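Local coordinates for protein poly A polymerase (Aquifex aeolicus, PDB 4WBY) that adds the terminal adenosine to tRNAs that end in CC, using ATP and magnesium, and so completes the CCA end, at residues A251-V256 / W272-I277; S313-L318 / L340-E345. One frame throughout, in Å; residues are numbered along the deposited sequence.

How the contacts relate
The two contacts follow one another along the chain: contact 1 closes at Ile277 before contact 2 opens at Ser313. Both belong to the helical region, which has no strand after 180-181, apart from the mixed seven-strand sheet and away from the ATP- and magnesium-binding residues. Contact 1 pairs helix 243-262 with helix 271-278; contact 2 pairs helix 311-320 with segment 340-345, which runs from helix 336-342 into a turn. Their centres are about 14 Å apart, and Leu340 and Leu344 of contact 2 pack against Val255, Leu252 and Ile277 of contact 1. Segment 340-345 thus joins both pairs into continuous packing within this C-terminal piece, head included, of the seahorse-shaped A-adding enzyme.

Contact 1. Residues A251-V256 / W272-I277; sequences ALRKVV and WLYLLI
Leu252 lays its CD2 methyl over one face of the Tyr274 ring, 3.8 Å from the ring centroid and 14° off the normal, which meets the geometry of a CH-pi contact. The methyl sits toward the rim of the ring on the CG and CD1 side, and it also reaches the backbone of the partner helix, with CD2 3.5 Å from Tyr274 N. Leu273 CB and, more loosely, Ile277 CG1 border the same methyl, so a single branch of Leu252 meets three residues of 272-277.

The axes of the two segments run nearly antiparallel, at 154° and 10.7 Å apart at closest approach, and only 15 residues separate the segments; helix 243-262 and helix 271-278, consecutive in the chain, thus form a helical hairpin. No hydrogen bond crosses between the segments, and the interface is held by apolar packing. Further toward the C-terminal end of 251-256, Val256 CG2 approaches Leu273 CD1 at 4.3 Å, a looser touch.

Tyr274 extends its ring past Leu252 until the hydroxyl lies against Arg253, where OH is 3.2 Å from both CA and CB of the arginine. The guanidinium does not join in: the Arg253 chain bends at chi3, its end leads away from the partner helix, the guanidinium plane stands 83° from the ring, and NH1 makes a salt bridge with Glu221. Replacing Tyr274 by an alanine would probably deprive Leu252 CD2 of the ring face it lies on and open a gap beside the Arg253 backbone. Leu249 also packs on the tyrosine, while Leu340 and Ser337 of helix 336-342 touch Leu273.

Contact 2. Residues S313-L318 / L340-E345; sequences SLKEEL and LLLMLE. With SO4 (sulfate ion), chain B.
Leu342 meets segment 313-318 with both of its methyl branches, pointing its CB toward helix 311-320. Its CD1 lies 4.0 Å from Leu314 CD2, the two side chains crossing at about a right angle, and 4.3 Å from Leu318 CD2, one helical turn further on. Its CD2 instead reaches the aliphatic part of Lys315, at 3.9 Å from CG. Leu314 and Leu318, one turn apart, therefore take CD1, while Lys315 flanks them at CD2; Leu331 and Ile352 add to the apolar surroundings of Leu342. Through this leucine, helix 311-320 is packed against segment 340-345 where it runs from helix 336-342 into a turn.

From Leu342 the chain makes a type I beta turn to Glu345, with Glu345 N bonded to Leu342 O at 3.0 Å. The turn brings Glu345 back to the interface, where its carboxylate carbon CD sits 3.8 Å from Lys315 CD, the side chains again crossing at about a right angle. A bend at chi2 (-68°) folds the glutamate so that its carboxylate lies beside the CD methylene of Lys315.

The ammonium stops short of a salt bridge, Lys315 NZ being 4.1 Å from Glu345 OE2. It donates instead to O2 of a sulfate ion, 3.0 Å from NZ; the sulfate probably came from the crystallisation liquor. Leucine packing therefore makes the buried side of the contact, while at the lysine end the opposite charges are likely to attract one another only at longer range.

Contact 1. Residues A251-V256 / W272-I277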
# COMPACT_ATOMS: atom_id res chain seq x y z
N ALA A 251 6.86 -17.32 7.39
CA ALA A 251 6.55 -18.49 6.58
C ALA A 251 5.69 -18.09 5.39
O ALA A 251 5.86 -18.58 4.27
CB ALA A 251 5.85 -19.56 7.42
N LEU A 252 4.75 -17.18 5.64
CA LEU A 252 3.86 -16.71 4.60
C LEU A 252 4.63 -15.97 3.51
O LEU A 252 4.35 -16.16 2.33
CB LEU A 252 2.77 -15.81 5.18
CG LEU A 252 1.79 -15.20 4.17
CD1 LEU A 252 0.95 -16.26 3.48
CD2 LEU A 252 0.90 -14.13 4.81
N ARG A 253 5.61 -15.15 3.89
CA ARG A 253 6.38 -14.44 2.88
C ARG A 253 7.06 -15.40 1.90
O ARG A 253 7.09 -15.15 0.70
CB ARG A 253 7.42 -13.51 3.52
CG ARG A 253 8.27 -12.77 2.49
CD ARG A 253 9.03 -11.62 3.10
NE ARG A 253 10.10 -12.11 3.96
CZ ARG A 253 10.96 -11.34 4.61
NH1 ARG A 253 10.88 -10.02 4.49
NH2 ARG A 253 11.90 -11.88 5.37
N LYS A 254 7.59 -16.51 2.41
CA LYS A 254 8.19 -17.50 1.53
C LYS A 254 7.16 -18.08 0.56
O LYS A 254 7.45 -18.28 -0.61
CB LYS A 254 8.84 -18.63 2.34
CG LYS A 254 10.04 -18.17 3.17
CD LYS A 254 10.65 -19.34 3.93
CE LYS A 254 11.88 -18.90 4.72
NZ LYS A 254 12.98 -18.46 3.83
N VAL A 255 5.95 -18.33 1.06
CA VAL A 255 4.89 -18.90 0.23
C VAL A 255 4.43 -17.90 -0.84
O VAL A 255 4.26 -18.26 -2.01
CB VAL A 255 3.68 -19.34 1.09
CG1 VAL A 255 2.47 -19.69 0.21
CG2 VAL A 255 4.06 -20.52 1.98
N VAL A 256 4.26 -16.65 -0.43
CA VAL A 256 3.81 -15.60 -1.34
C VAL A 256 4.85 -15.32 -2.43
O VAL A 256 4.50 -15.14 -3.60
CB VAL A 256 3.51 -14.30 -0.56
CG1 VAL A 256 3.53 -13.08 -1.48
CG2 VAL A 256 2.19 -14.43 0.18
N TRP A 272 -3.29 -8.69 2.13
CA TRP A 272 -4.42 -9.09 2.94
C TRP A 272 -4.17 -10.41 3.67
O TRP A 272 -4.71 -10.63 4.75
CB TRP A 272 -5.69 -9.21 2.09
CG TRP A 272 -6.18 -7.91 1.57
CD1 TRP A 272 -6.05 -7.43 0.31
CD2 TRP A 272 -6.89 -6.90 2.32
NE1 TRP A 272 -6.64 -6.19 0.21
CE2 TRP A 272 -7.16 -5.85 1.43
CE3 TRP A 272 -7.32 -6.80 3.64
CZ2 TRP A 272 -7.84 -4.69 1.82
CZ3 TRP A 272 -8.00 -5.65 4.03
CH2 TRP A 272 -8.26 -4.61 3.12
N LEU A 273 -3.36 -11.29 3.09
CA LEU A 273 -3.02 -12.55 3.75
C LEU A 273 -2.23 -12.33 5.03
O LEU A 273 -2.44 -13.04 6.02
CB LEU A 273 -2.22 -13.46 2.81
CG LEU A 273 -2.91 -13.91 1.52
CD1 LEU A 273 -2.00 -14.86 0.76
CD2 LEU A 273 -4.23 -14.56 1.83
N TYR A 274 -1.31 -11.38 5.02
CA TYR A 274 -0.59 -11.03 6.23
C TYR A 274 -1.56 -10.54 7.28
O TYR A 274 -1.45 -10.89 8.45
CB TYR A 274 0.46 -9.95 5.96
CG TYR A 274 1.65 -10.40 5.15
CD1 TYR A 274 2.74 -11.00 5.76
CD2 TYR A 274 1.68 -10.21 3.78
CE1 TYR A 274 3.84 -11.40 5.02
CE2 TYR A 274 2.77 -10.61 3.03
CZ TYR A 274 3.84 -11.20 3.65
OH TYR A 274 4.92 -11.60 2.91
N LEU A 275 -2.51 -9.71 6.85
CA LEU A 275 -3.50 -9.17 7.77
C LEU A 275 -4.34 -10.30 8.39
O LEU A 275 -4.61 -10.28 9.59
CB LEU A 275 -4.40 -8.17 7.05
CG LEU A 275 -5.26 -7.33 7.98
CD1 LEU A 275 -4.39 -6.32 8.73
CD2 LEU A 275 -6.35 -6.64 7.18
N LEU A 276 -4.76 -11.26 7.57
CA LEU A 276 -5.52 -12.39 8.08
C LEU A 276 -4.75 -13.18 9.13
O LEU A 276 -5.32 -13.58 10.15
CB LEU A 276 -5.93 -13.34 6.95
CG LEU A 276 -6.94 -12.76 5.96
CD1 LEU A 276 -7.31 -13.80 4.91
CD2 LEU A 276 -8.19 -12.27 6.67
N ILE A 277 -3.47 -13.42 8.89
CA ILE A 277 -2.63 -14.08 9.89
C ILE A 277 -2.52 -13.23 11.16
O ILE A 277 -2.64 -13.75 12.28
CB ILE A 277 -1.22 -14.40 9.34
CG1 ILE A 277 -1.30 -15.44 8.22
CG2 ILE A 277 -0.29 -14.88 10.45
CD1 ILE A 277 -2.06 -16.71 8.59

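Contact 2. Residues S313-L318 / L340-E345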
# COMPACT_ATOMS: atom_id res chain seq x y z
N SER A 313 -11.32 -28.28 10.08
CA SER A 313 -11.80 -29.55 9.55
C SER A 313 -11.11 -29.87 8.23
O SER A 313 -10.74 -31.01 7.98
CB SER A 313 -13.32 -29.50 9.36
OG SER A 313 -13.77 -30.69 8.76
N LEU A 314 -10.90 -28.85 7.40
CA LEU A 314 -10.30 -29.07 6.09
C LEU A 314 -8.87 -29.56 6.22
O LEU A 314 -8.45 -30.45 5.49
CB LEU A 314 -10.36 -27.80 5.24
CG LEU A 314 -9.66 -27.93 3.88
CD1 LEU A 314 -10.36 -28.94 2.99
CD2 LEU A 314 -9.58 -26.57 3.21
N LYS A 315 -8.11 -28.97 7.14
CA LYS A 315 -6.73 -29.39 7.37
C LYS A 315 -6.68 -30.87 7.74
O LYS A 315 -5.84 -31.61 7.25
CB LYS A 315 -6.08 -28.56 8.48
CG LYS A 315 -5.73 -27.14 8.07
CD LYS A 315 -5.01 -26.42 9.20
CE LYS A 315 -5.92 -26.17 10.39
NZ LYS A 315 -5.26 -25.34 11.45
N GLU A 316 -7.59 -31.30 8.61
CA GLU A 316 -7.65 -32.70 9.00
C GLU A 316 -8.04 -33.60 7.82
O GLU A 316 -7.45 -34.66 7.64
CB GLU A 316 -8.62 -32.87 10.16
CG GLU A 316 -8.66 -34.29 10.72
CD GLU A 316 -7.33 -34.73 11.31
OE1 GLU A 316 -6.54 -33.87 11.75
OE2 GLU A 316 -7.08 -35.96 11.32
N GLU A 317 -9.01 -33.17 7.02
CA GLU A 317 -9.45 -33.97 5.87
C GLU A 317 -8.34 -34.09 4.85
O GLU A 317 -8.15 -35.15 4.25
CB GLU A 317 -10.69 -33.36 5.21
CG GLU A 317 -11.99 -33.62 5.95
CD GLU A 317 -13.19 -33.53 5.03
OE1 GLU A 317 -13.96 -32.55 5.16
OE2 GLU A 317 -13.37 -34.43 4.18
N LEU A 318 -7.59 -33.01 4.66
CA LEU A 318 -6.51 -33.00 3.69
C LEU A 318 -5.38 -33.91 4.17
O LEU A 318 -4.76 -34.62 3.37
CB LEU A 318 -6.00 -31.58 3.46
CG LEU A 318 -5.40 -31.26 2.09
CD1 LEU A 318 -6.42 -31.49 0.99
CD2 LEU A 318 -4.91 -29.82 2.07
N LEU A 340 -2.83 -20.82 -0.23
CA LEU A 340 -1.57 -20.30 0.29
C LEU A 340 -1.54 -20.42 1.81
O LEU A 340 -0.50 -20.74 2.39
CB LEU A 340 -1.36 -18.86 -0.17
CG LEU A 340 -1.29 -18.72 -1.70
CD1 LEU A 340 -0.99 -17.29 -2.14
CD2 LEU A 340 -0.30 -19.70 -2.30
N LEU A 341 -2.68 -20.21 2.46
CA LEU A 341 -2.77 -20.39 3.91
C LEU A 341 -2.48 -21.84 4.30
O LEU A 341 -1.79 -22.11 5.29
CB LEU A 341 -4.15 -19.96 4.41
CG LEU A 341 -4.27 -18.70 5.27
CD1 LEU A 341 -3.19 -17.67 4.95
CD2 LEU A 341 -5.65 -18.09 5.12
N LEU A 342 -3.00 -22.78 3.51
CA LEU A 342 -2.78 -24.20 3.76
C LEU A 342 -1.30 -24.56 3.65
O LEU A 342 -0.83 -25.48 4.31
CB LEU A 342 -3.62 -25.05 2.79
CG LEU A 342 -5.11 -25.16 3.15
CD1 LEU A 342 -5.91 -25.63 1.95
CD2 LEU A 342 -5.34 -26.08 4.34
N MET A 343 -0.57 -23.82 2.82
CA MET A 343 0.86 -24.07 2.66
C MET A 343 1.69 -23.66 3.87
O MET A 343 2.88 -23.95 3.92
CB MET A 343 1.38 -23.37 1.41
CG MET A 343 0.89 -24.03 0.14
SD MET A 343 1.55 -23.27 -1.35
CE MET A 343 3.31 -23.55 -1.14
N LEU A 344 1.07 -23.00 4.84
CA LEU A 344 1.72 -22.71 6.11
C LEU A 344 1.78 -23.94 7.01
O LEU A 344 2.49 -23.95 8.01
CB LEU A 344 1.01 -21.57 6.84
CG LEU A 344 0.94 -20.26 6.06
CD1 LEU A 344 0.10 -19.22 6.79
CD2 LEU A 344 2.34 -19.74 5.79
N GLU A 345 1.01 -24.96 6.65
CA GLU A 345 1.05 -26.23 7.36
C GLU A 345 2.04 -27.14 6.66
O GLU A 345 1.80 -27.59 5.54
CB GLU A 345 -0.33 -26.89 7.40
CG GLU A 345 -1.46 -25.94 7.77
CD GLU A 345 -1.38 -25.47 9.20
OE1 GLU A 345 -0.88 -26.25 10.04
OE2 GLU A 345 -1.81 -24.34 9.48
S SO4 B . -7.70 -27.09 14.55
O1 SO4 B . -7.10 -26.59 15.79
O2 SO4 B . -6.76 -26.93 13.45
O3 SO4 B . -8.05 -28.51 14.69
O4 SO4 B . -8.92 -26.36 14.25